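Local structure of uncharacterized protein (Bacteroides ovatus, 3P02) at residues Lys238-Ser243 with Asp275-Thr280; Gly168-Glu173 with Tyr285-Asn290; Phe195-Arg200 with Tyr210-Gln215; Ser162-Leu167 with Ser179-Lys184. The protein is of unknown function, but pairs an N-terminal region of an E-set clan family with a C-terminal region of the BT_3044-like family. All blocks are in the same frame, centred on the assembly; numbering follows the deposited sequence. Where two conformers were deposited one is given.

All four contacts belong to one curled antiparallel sheet in the BT_3044-like C-terminal region. Interactions 1 and 2 lie side by side, their centres about 9 Å apart, because strands 262-278 and 287-302 are neighbours; Phe276 O and Tyr289 N, 2.8 Å apart, probably form a hydrogen bond between them. Interaction 3, centred about 11 Å from interaction 1, touches it through a probable hydrogen bond between Tyr210 OH and Thr280 OG1, 2.7 Å apart. Interaction 4, centred about 11 Å from interaction 3, meets it where Phe195 packs on Ile183, and shares strand 166-170 with interaction 2. An ethanediol, probably from the crystallisation liquor, sits at interaction 3; no active site is known.

Interaction 1: Lys238-Ser243 with Asp275-Thr280; sequences KLKFNS and DFVDYT
The open end of the antiparallel hairpin made by strands 242-255 and 262-278 starts with Asn242 and Asp275, a hydrogen-bonded pair. Asn242 N donates to Asp275 O over 2.9 Å, and Asp275 N answers to Asn242 O over 2.8 Å. On the same side of the sheet as both side chains, a water gives a proton to Asp275 OD2 and touches Asn242 ND2 only weakly; OD2 is also bonded to Tyr244 OH. Past this pair the ladder breaks up. Lys240 takes a positive phi of 52°, and the chain before it is a 3-10 segment that ends at Leu239. One more backbone bond survives, from Val277 N to Leu239 O at 2.7 Å, bent to 146° at the hydrogen. The strand partner of 275-278 thus changes from extended chain to turn within three residues, and side chains take over the contact. Leu239 CD2 comes to 3.8 Å from CD2 of the Phe276 ring and 3.5 Å from Val277 O, a carbonyl that the contact buries without a hydrogen-bonding partner in the model. Lys238 lays its CB over one face of Tyr279 in a CH-pi contact, 3.9 Å from the ring centroid. With CG beside the backbone N (chi1 -61°) and the chain extended from there, CD continues across the ring to 3.7 Å from CE2 before the ammonium end departs. Thr280 CG2 covers the opposite face, and Asn236 binds the Tyr279 hydroxyl. Thr280 N donates to Asp278 OD1 over 3.1 Å, closing an Asx turn, while Asp278 OD2 forms a salt bridge with Arg200.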
# COMPACT_ATOMS: atom_id res chain seq x y z
N LYS A 238 14.81 18.68 10.89
CA LYS A 238 14.19 18.98 12.20
C LYS A 238 14.10 17.75 13.11
O LYS A 238 14.02 17.92 14.31
CB LYS A 238 12.80 19.60 12.05
CG LYS A 238 12.83 20.92 11.29
CD LYS A 238 11.49 21.62 11.42
CE LYS A 238 11.40 22.83 10.51
NZ LYS A 238 10.29 23.72 10.92
N LEU A 239 14.18 16.52 12.54
CA LEU A 239 14.18 15.30 13.36
C LEU A 239 15.42 15.16 14.24
O LEU A 239 15.42 14.36 15.18
CB LEU A 239 14.17 14.08 12.44
CG LEU A 239 12.93 13.31 12.18
CD1 LEU A 239 13.29 11.95 11.55
CD2 LEU A 239 12.13 13.07 13.45
N LYS A 240 16.53 15.86 13.86
CA LYS A 240 17.83 15.77 14.52
C LYS A 240 18.20 14.29 14.60
O LYS A 240 18.61 13.79 15.65
CB LYS A 240 17.84 16.47 15.90
CG LYS A 240 17.67 17.98 15.78
CD LYS A 240 17.29 18.59 17.12
CE LYS A 240 16.99 20.07 17.04
NZ LYS A 240 16.56 20.59 18.37
N PHE A 241 17.96 13.57 13.48
CA PHE A 241 18.26 12.15 13.39
C PHE A 241 19.73 11.89 13.59
O PHE A 241 20.57 12.49 12.91
CB PHE A 241 17.81 11.61 12.02
CG PHE A 241 18.03 10.13 11.82
CD1 PHE A 241 17.02 9.22 12.14
CD2 PHE A 241 19.21 9.66 11.26
CE1 PHE A 241 17.21 7.85 11.90
CE2 PHE A 241 19.40 8.28 11.06
CZ PHE A 241 18.40 7.39 11.38
N ASN A 242 20.07 10.97 14.50
CA ASN A 242 21.48 10.64 14.74
C ASN A 242 21.58 9.13 15.00
O ASN A 242 21.18 8.65 16.06
CB ASN A 242 22.03 11.47 15.90
CG ASN A 242 23.50 11.26 16.13
OD1 ASN A 242 24.23 10.87 15.22
ND2 ASN A 242 23.96 11.43 17.36
N SER A 243 22.15 8.40 14.05
CA SER A 243 22.28 6.95 14.13
C SER A 243 23.63 6.54 14.71
O SER A 243 24.66 7.14 14.35
CB SER A 243 22.08 6.32 12.75
OG SER A 243 22.36 4.93 12.82
N ASP A 275 18.88 8.35 17.70
CA ASP A 275 18.18 9.42 18.38
C ASP A 275 17.36 10.20 17.37
O ASP A 275 17.76 10.34 16.21
CB ASP A 275 19.15 10.39 19.09
CG ASP A 275 19.87 9.85 20.30
OD1 ASP A 275 19.40 8.83 20.88
OD2 ASP A 275 20.85 10.49 20.73
N PHE A 276 16.24 10.78 17.83
CA PHE A 276 15.43 11.68 17.02
C PHE A 276 14.63 12.52 17.97
O PHE A 276 14.47 12.16 19.14
CB PHE A 276 14.53 10.95 16.02
CG PHE A 276 13.32 10.34 16.66
CD1 PHE A 276 13.40 9.11 17.31
CD2 PHE A 276 12.09 11.01 16.64
CE1 PHE A 276 12.28 8.58 17.96
CE2 PHE A 276 10.98 10.49 17.31
CZ PHE A 276 11.08 9.28 17.95
N VAL A 277 14.08 13.61 17.45
CA VAL A 277 13.28 14.52 18.26
C VAL A 277 11.83 14.52 17.78
O VAL A 277 11.59 14.59 16.56
CB VAL A 277 13.91 15.94 18.17
CG1 VAL A 277 13.05 16.99 18.86
CG2 VAL A 277 15.33 15.96 18.74
N ASP A 278 10.89 14.48 18.72
CA ASP A 278 9.48 14.65 18.43
C ASP A 278 9.21 16.12 18.74
O ASP A 278 9.18 16.52 19.91
CB ASP A 278 8.62 13.71 19.28
CG ASP A 278 7.13 13.92 19.09
OD1 ASP A 278 6.72 15.03 18.61
OD2 ASP A 278 6.36 13.00 19.43
N TYR A 279 9.09 16.96 17.70
CA TYR A 279 8.91 18.39 17.91
C TYR A 279 7.47 18.83 17.59
O TYR A 279 7.21 20.03 17.44
CB TYR A 279 9.95 19.17 17.04
CG TYR A 279 9.79 18.95 15.55
CD1 TYR A 279 10.33 17.83 14.92
CD2 TYR A 279 9.12 19.89 14.75
CE1 TYR A 279 10.14 17.60 13.56
CE2 TYR A 279 8.97 19.70 13.38
CZ TYR A 279 9.49 18.56 12.79
OH TYR A 279 9.33 18.35 11.43
N THR A 280 6.52 17.86 17.46
CA THR A 280 5.16 18.23 17.07
C THR A 280 4.06 17.66 17.98
O THR A 280 2.96 18.21 17.94
CB THR A 280 4.88 17.79 15.60
OG1 THR A 280 5.16 16.39 15.48
CG2 THR A 280 5.73 18.55 14.58
O HOH W 1 21.59 12.69 19.37

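Interaction 2: Gly168-Glu173 with Tyr285-Asn290; sequences GTMAGE and YEIEYN
Met170, a selenomethionine, can be followed atom by atom over the strand of Ile287 and Tyr289. Its CB leaves the backbone heading away from that strand, yet still lies 4.0 Å from Glu288 O. CG stands anti to the carbonyl carbon (chi1 -66°), and a bend at chi2 (-73°) turns the chain back. SE reaches 3.6 Å from Ile287 CG2 in one of the two conformers of that isoleucine, and meets the Tyr289 ring obliquely in a Met-aromatic contact, 4.9 Å from its centroid. The tip, CE, lies against Ile287 CG2 and 4.1 Å from Tyr289 CE1. The same ring receives Thr169 O at its edge, in its plane and 3.4 Å from CD1, and is met edge-to-face by Phe178. Underneath runs the antiparallel pairing of strand 166-170 with strand 287-302. Thr169 and Asn290 form a hydrogen-bonded pair, Thr169 N to Asn290 O at 2.9 Å and Asn290 N to Thr169 O at 2.8 Å. Met170 and Tyr289 follow as a non-hydrogen-bonded pair, and Ala171 N then donates to Glu288 O over 2.8 Å, from above the carbonyl plane. Here the strand leaves the sheet through a type II turn from Met170 to Glu173. Thr169 and Asn290 point the same way, and one water touches both Thr169 OG1 and Asn290 OD1, while Asp275 and Asp273 accept from Asn290 ND2. A second water donates to both Ala171 O and Glu288 O. A thioether (here selenium) and aromatic carbon make the Tyr289 side largely apolar, while the polar edge is partly hydrated, Glu288 O taking that water as second donor beside Ala171 N.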
# COMPACT_ATOMS: atom_id res chain seq x y z
N GLY A 168 11.33 2.37 21.93
CA GLY A 168 11.39 3.82 22.03
C GLY A 168 11.66 4.21 23.47
O GLY A 168 10.92 3.82 24.37
N THR A 169 12.69 5.01 23.70
CA THR A 169 13.04 5.51 25.04
C THR A 169 13.42 6.98 24.95
O THR A 169 13.52 7.52 23.86
CB THR A 169 14.28 4.72 25.59
OG1 THR A 169 15.42 5.04 24.79
CG2 THR A 169 14.06 3.22 25.69
N MSE A 170 13.67 7.62 26.08
CA MSE A 170 14.24 8.95 26.01
C MSE A 170 15.69 8.82 25.56
O MSE A 170 16.34 7.84 25.93
CB MSE A 170 14.22 9.62 27.38
CG MSE A 170 12.79 9.88 27.86
SE MSE A 170 12.03 11.37 26.86
CE MSE A 170 10.23 11.19 27.61
N ALA A 171 16.23 9.83 24.88
CA ALA A 171 17.67 9.83 24.58
C ALA A 171 18.44 9.83 25.92
O ALA A 171 18.05 10.54 26.84
CB ALA A 171 18.05 11.06 23.77
N GLY A 172 19.44 8.95 26.05
CA GLY A 172 20.25 8.90 27.26
C GLY A 172 19.78 7.92 28.32
O GLY A 172 20.55 7.64 29.25
N GLU A 173 18.53 7.39 28.21
CA GLU A 173 18.01 6.43 29.21
C GLU A 173 17.36 5.23 28.51
O GLU A 173 17.05 5.32 27.31
CB GLU A 173 17.01 7.09 30.18
CG GLU A 173 17.73 7.98 31.18
CD GLU A 173 16.90 8.65 32.26
OE1 GLU A 173 15.65 8.51 32.23
OE2 GLU A 173 17.50 9.29 33.15
N TYR A 285 6.84 22.29 22.48
CA TYR A 285 7.85 21.55 23.20
C TYR A 285 8.45 20.46 22.29
O TYR A 285 7.89 20.14 21.23
CB TYR A 285 7.27 20.96 24.50
CG TYR A 285 8.33 20.57 25.50
CD1 TYR A 285 9.21 21.53 26.02
CD2 TYR A 285 8.53 19.24 25.85
CE1 TYR A 285 10.25 21.16 26.88
CE2 TYR A 285 9.55 18.87 26.73
CZ TYR A 285 10.40 19.83 27.24
OH TYR A 285 11.42 19.46 28.09
N GLU A 286 9.61 19.96 22.71
CA GLU A 286 10.40 18.96 21.99
C GLU A 286 10.80 17.84 22.90
O GLU A 286 11.34 18.12 23.97
CB GLU A 286 11.70 19.61 21.50
CG GLU A 286 11.71 20.07 20.07
CD GLU A 286 13.11 20.35 19.56
OE1 GLU A 286 14.08 20.24 20.34
OE2 GLU A 286 13.24 20.67 18.36
N ILE A 287 10.60 16.58 22.46
CA ILE A 287 11.01 15.42 23.24
C ILE A 287 12.17 14.72 22.53
O ILE A 287 12.04 14.36 21.35
CB ILE A 287 9.83 14.44 23.50
CG1 ILE A 287 8.57 15.17 24.04
CG2 ILE A 287 10.27 13.30 24.42
CD1 ILE A 287 8.70 15.79 25.38
N GLU A 288 13.29 14.51 23.24
CA GLU A 288 14.44 13.84 22.66
C GLU A 288 14.33 12.35 22.93
O GLU A 288 14.53 11.89 24.06
CB GLU A 288 15.74 14.41 23.24
CG GLU A 288 15.89 15.89 22.94
CD GLU A 288 17.18 16.53 23.41
OE1 GLU A 288 18.04 15.83 23.99
OE2 GLU A 288 17.31 17.76 23.22
N TYR A 289 14.04 11.61 21.87
CA TYR A 289 13.87 10.18 21.96
C TYR A 289 15.00 9.40 21.31
O TYR A 289 15.87 9.95 20.65
CB TYR A 289 12.57 9.80 21.22
CG TYR A 289 11.28 10.16 21.93
CD1 TYR A 289 10.99 9.63 23.19
CD2 TYR A 289 10.27 10.84 21.27
CE1 TYR A 289 9.75 9.83 23.80
CE2 TYR A 289 9.03 11.08 21.87
CZ TYR A 289 8.76 10.53 23.12
OH TYR A 289 7.56 10.81 23.76
N ASN A 290 14.90 8.08 21.44
CA ASN A 290 15.80 7.12 20.81
C ASN A 290 15.01 5.87 20.47
O ASN A 290 14.12 5.49 21.23
CB ASN A 290 16.95 6.76 21.78
CG ASN A 290 17.83 5.63 21.23
OD1 ASN A 290 17.55 4.43 21.42
ND2 ASN A 290 18.95 5.98 20.61
O HOH W 2 15.66 3.09 22.82
O HOH W 3 16.02 12.56 26.33

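Interaction 3: Phe195-Arg200 with Tyr210-Gln215; sequences FYAGQR and YKVFLQ. With EDO (1,2-ethanediol), chain D.
Arg200 and Tyr210 make the close-packed end of this contact, the guanidinium lying over one face of the ring in a cation-pi pair with CZ 3.9 Å from the ring centroid. The two planes are 32° apart, so the groups are tilted rather than flush; NH2 comes down to 3.5 Å from Tyr210 CE2. A bend at chi2 (57°) brings the arginine over the ring, and its NH1 donates back to Gly198 O at 3.0 Å, close to the guanidinium plane. NH2 pairs with Asp206, which further fixes the group's rotation, and the Tyr210 hydroxyl bonds to Thr280. The sheet side is closely packed too: Phe195 N donates to Val212 O, Val212 N to Phe195 O (2.8 Å), and Ala197 N to Tyr210 O (2.8 Å). Val212 CB sits over one face of the Phe195 ring, whose CD1 lies 3.7 Å from Leu214 CD1. The loose side is the partly exposed middle of the type I' turn, Gly198 and Gln199, which barely meet 210-215; a weak bond from Arg200 N to Ala197 O closes this turn. A bound ethanediol spans it, O1 donating to Gly198 O and O2 to Gln199 OE1 at 2.6 Å. Strands 192-196 and 211-220 are neighbours in the sheet: Phe195 packs on Ile183 and Leu185 of strand 182-187, Val212 and Leu214 on Ile232 of strand 228-234, and Phe274 of strand 262-278 touches both Phe195 and Val212.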
# COMPACT_ATOMS: atom_id res chain seq x y z
N PHE A 195 9.98 3.78 7.21
CA PHE A 195 8.98 3.60 8.24
C PHE A 195 8.92 4.95 8.94
O PHE A 195 9.73 5.83 8.64
CB PHE A 195 9.32 2.44 9.19
CG PHE A 195 10.54 2.63 10.05
CD1 PHE A 195 11.82 2.38 9.55
CD2 PHE A 195 10.42 3.10 11.36
CE1 PHE A 195 12.96 2.62 10.34
CE2 PHE A 195 11.56 3.29 12.16
CZ PHE A 195 12.82 3.05 11.64
N TYR A 196 8.01 5.09 9.90
CA TYR A 196 7.94 6.34 10.65
C TYR A 196 8.45 6.16 12.08
O TYR A 196 8.04 5.23 12.77
CB TYR A 196 6.49 6.87 10.72
CG TYR A 196 5.82 7.06 9.38
CD1 TYR A 196 6.26 8.05 8.50
CD2 TYR A 196 4.76 6.26 8.99
CE1 TYR A 196 5.65 8.23 7.25
CE2 TYR A 196 4.11 6.45 7.76
CZ TYR A 196 4.56 7.44 6.90
OH TYR A 196 3.92 7.59 5.70
N ALA A 197 9.28 7.09 12.53
CA ALA A 197 9.73 7.11 13.91
C ALA A 197 8.59 7.62 14.84
O ALA A 197 7.60 8.20 14.36
CB ALA A 197 10.94 8.03 14.04
N GLY A 198 8.77 7.43 16.16
CA GLY A 198 7.86 8.00 17.15
C GLY A 198 6.40 7.60 17.11
O GLY A 198 5.52 8.43 17.39
N GLN A 199 6.15 6.33 16.80
CA GLN A 199 4.82 5.70 16.76
C GLN A 199 3.93 6.24 15.63
O GLN A 199 2.75 5.90 15.57
CB GLN A 199 4.10 5.80 18.11
CG GLN A 199 4.62 4.81 19.11
CD GLN A 199 3.68 4.65 20.27
OE1 GLN A 199 3.30 5.62 20.92
NE2 GLN A 199 3.32 3.40 20.57
N ARG A 200 4.50 7.02 14.70
CA ARG A 200 3.71 7.53 13.58
C ARG A 200 3.30 6.37 12.65
O ARG A 200 3.97 5.33 12.55
CB ARG A 200 4.46 8.63 12.80
CG ARG A 200 4.20 10.07 13.28
CD ARG A 200 4.54 10.27 14.76
NE ARG A 200 4.42 11.67 15.14
CZ ARG A 200 4.90 12.18 16.27
NH1 ARG A 200 5.47 11.39 17.18
NH2 ARG A 200 4.79 13.48 16.52
N TYR A 210 8.52 12.34 10.18
CA TYR A 210 9.14 11.27 10.97
C TYR A 210 9.63 10.11 10.11
O TYR A 210 9.93 9.05 10.64
CB TYR A 210 8.13 10.80 12.06
CG TYR A 210 7.93 11.92 13.05
CD1 TYR A 210 8.87 12.17 14.05
CD2 TYR A 210 6.88 12.83 12.91
CE1 TYR A 210 8.79 13.29 14.86
CE2 TYR A 210 6.78 13.96 13.73
CZ TYR A 210 7.73 14.17 14.71
OH TYR A 210 7.65 15.29 15.52
N LYS A 211 9.71 10.31 8.81
CA LYS A 211 10.19 9.26 7.91
C LYS A 211 11.66 8.89 8.15
O LYS A 211 12.55 9.75 8.19
CB LYS A 211 10.04 9.72 6.46
CG LYS A 211 8.59 9.70 5.98
CD LYS A 211 8.40 10.38 4.61
CE LYS A 211 9.09 9.61 3.50
NZ LYS A 211 9.04 10.36 2.20
N VAL A 212 11.89 7.58 8.31
CA VAL A 212 13.24 7.02 8.46
C VAL A 212 13.42 6.02 7.34
O VAL A 212 12.62 5.08 7.22
CB VAL A 212 13.47 6.39 9.85
CG1 VAL A 212 14.86 5.74 9.90
CG2 VAL A 212 13.32 7.45 10.96
N PHE A 213 14.44 6.23 6.52
CA PHE A 213 14.69 5.39 5.36
C PHE A 213 15.64 4.26 5.69
O PHE A 213 16.58 4.45 6.47
CB PHE A 213 15.29 6.23 4.23
CG PHE A 213 14.38 7.30 3.66
CD1 PHE A 213 14.29 8.56 4.27
CD2 PHE A 213 13.58 7.04 2.55
CE1 PHE A 213 13.40 9.53 3.78
CE2 PHE A 213 12.71 8.02 2.05
CZ PHE A 213 12.63 9.26 2.67
N LEU A 214 15.39 3.10 5.08
CA LEU A 214 16.24 1.90 5.17
C LEU A 214 16.56 1.43 3.80
O LEU A 214 15.65 1.31 2.97
CB LEU A 214 15.53 0.75 5.93
CG LEU A 214 15.30 1.01 7.44
CD1 LEU A 214 14.26 0.00 8.00
CD2 LEU A 214 16.63 0.95 8.22
N GLN A 215 17.84 1.13 3.57
CA GLN A 215 18.26 0.57 2.29
C GLN A 215 18.84 -0.80 2.52
O GLN A 215 19.73 -0.95 3.35
CB GLN A 215 19.27 1.49 1.59
CG GLN A 215 19.76 0.96 0.24
CD GLN A 215 20.74 1.91 -0.40
OE1 GLN A 215 20.81 3.10 -0.05
NE2 GLN A 215 21.52 1.43 -1.35
C1 EDO D . 4.94 9.62 20.50
O1 EDO D . 4.15 9.29 19.35
C2 EDO D . 5.51 8.36 21.14
O2 EDO D . 4.50 7.72 21.93

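Interaction 4: Ser162-Leu167 with Ser179-Lys184; sequences SGSSLL and SSTEIK
Gly163 and Thr181 carry the one direct hydrogen bond of this contact, Gly163 N to Thr181 O at 2.9 Å, nearly straight at the hydrogen (174°) but approaching from well above the carbonyl plane. Beside it Ile183 CD1 comes within 3.9 Å of Gly163 CA, which has no side chain in the way, and meets Leu166 CD2 at 4.0 Å as the two side chains cross at about a right angle. Waters complete this shell. One donates to Gly163 O and to Leu166 O, 2.7 Å each, and accepts from Ser180 N; another donates to Thr181 O and touches Ser164 OG; a third bridges Ser164 O and Ser179 OG. Segment 162-167 links strand 159-162, first in the order of the antiparallel sheet, to strand 166-170, near its other end; strand 287-302 bonds to both, Ser296 to Ser162 and Lys292 to Leu167, so the sheet curls back on itself here. The step is a type I turn from Gly163 to Leu166, closed by Leu166 N to Gly163 O at 3.0 Å. Further out, Leu295 of strand 287-302 packs on both Leu166 and Ile183, and Phe195 of strand 192-196 on Leu166.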
# COMPACT_ATOMS: atom_id res chain seq x y z
N SER A 162 6.99 -6.99 12.45
CA SER A 162 6.85 -6.97 13.91
C SER A 162 7.72 -5.84 14.44
O SER A 162 8.92 -5.76 14.11
CB SER A 162 7.29 -8.30 14.53
OG SER A 162 6.48 -9.37 14.07
N GLY A 163 7.14 -4.96 15.26
CA GLY A 163 7.90 -3.82 15.78
C GLY A 163 8.18 -3.85 17.27
O GLY A 163 8.76 -2.89 17.79
N SER A 164 7.73 -4.91 17.98
CA SER A 164 7.86 -4.95 19.45
C SER A 164 9.30 -4.93 19.97
O SER A 164 9.51 -4.64 21.15
CB SER A 164 7.12 -6.14 20.04
OG SER A 164 5.73 -6.04 19.76
N SER A 165 10.29 -5.29 19.13
CA SER A 165 11.69 -5.26 19.57
C SER A 165 12.38 -3.95 19.17
O SER A 165 13.59 -3.85 19.33
CB SER A 165 12.45 -6.46 18.99
OG SER A 165 12.12 -7.63 19.72
N LEU A 166 11.65 -2.97 18.61
CA LEU A 166 12.22 -1.65 18.30
C LEU A 166 11.72 -0.70 19.39
O LEU A 166 10.60 -0.19 19.34
CB LEU A 166 11.90 -1.15 16.88
CG LEU A 166 12.63 0.14 16.50
CD1 LEU A 166 14.18 -0.01 16.58
CD2 LEU A 166 12.23 0.59 15.09
N LEU A 167 12.55 -0.55 20.45
CA LEU A 167 12.11 0.13 21.66
C LEU A 167 12.38 1.62 21.64
O LEU A 167 13.51 2.07 21.39
CB LEU A 167 12.79 -0.52 22.88
CG LEU A 167 12.63 -2.07 22.97
CD1 LEU A 167 13.44 -2.62 24.16
CD2 LEU A 167 11.16 -2.47 23.17
N SER A 179 6.46 1.62 22.03
CA SER A 179 6.77 0.63 20.99
C SER A 179 5.47 0.34 20.25
O SER A 179 4.38 0.61 20.78
CB SER A 179 7.42 -0.65 21.51
OG SER A 179 6.51 -1.41 22.29
N SER A 180 5.59 -0.26 19.07
CA SER A 180 4.42 -0.61 18.26
C SER A 180 4.50 -2.06 17.88
O SER A 180 5.56 -2.50 17.42
CB SER A 180 4.37 0.25 17.00
OG SER A 180 4.33 1.63 17.35
N THR A 181 3.38 -2.80 18.00
CA THR A 181 3.39 -4.23 17.65
C THR A 181 3.67 -4.42 16.18
O THR A 181 4.34 -5.41 15.82
CB THR A 181 2.09 -4.95 18.05
OG1 THR A 181 1.00 -4.39 17.33
CG2 THR A 181 1.83 -4.92 19.53
N GLU A 182 3.17 -3.51 15.33
CA GLU A 182 3.40 -3.56 13.91
C GLU A 182 4.01 -2.26 13.43
O GLU A 182 3.56 -1.18 13.85
CB GLU A 182 2.07 -3.82 13.20
CG GLU A 182 2.20 -4.03 11.71
CD GLU A 182 0.85 -4.36 11.10
OE1 GLU A 182 0.42 -5.53 11.21
OE2 GLU A 182 0.21 -3.43 10.56
N ILE A 183 5.00 -2.35 12.56
CA ILE A 183 5.63 -1.21 11.92
C ILE A 183 5.60 -1.50 10.43
O ILE A 183 6.16 -2.52 9.99
CB ILE A 183 7.05 -0.92 12.43
CG1 ILE A 183 6.98 -0.38 13.90
CG2 ILE A 183 7.77 0.09 11.49
CD1 ILE A 183 8.31 -0.12 14.54
N LYS A 184 4.92 -0.65 9.66
CA LYS A 184 4.86 -0.83 8.21
C LYS A 184 6.07 -0.23 7.53
O LYS A 184 6.48 0.91 7.83
CB LYS A 184 3.61 -0.15 7.64
CG LYS A 184 3.21 -0.67 6.25
CD LYS A 184 1.85 -0.15 5.80
CE LYS A 184 0.68 -0.62 6.63
NZ LYS A 184 -0.61 -0.36 5.95
O HOH W 4 8.29 -0.23 17.93
O HOH W 5 7.66 -3.81 23.04
O HOH W 6 5.60 -7.27 17.35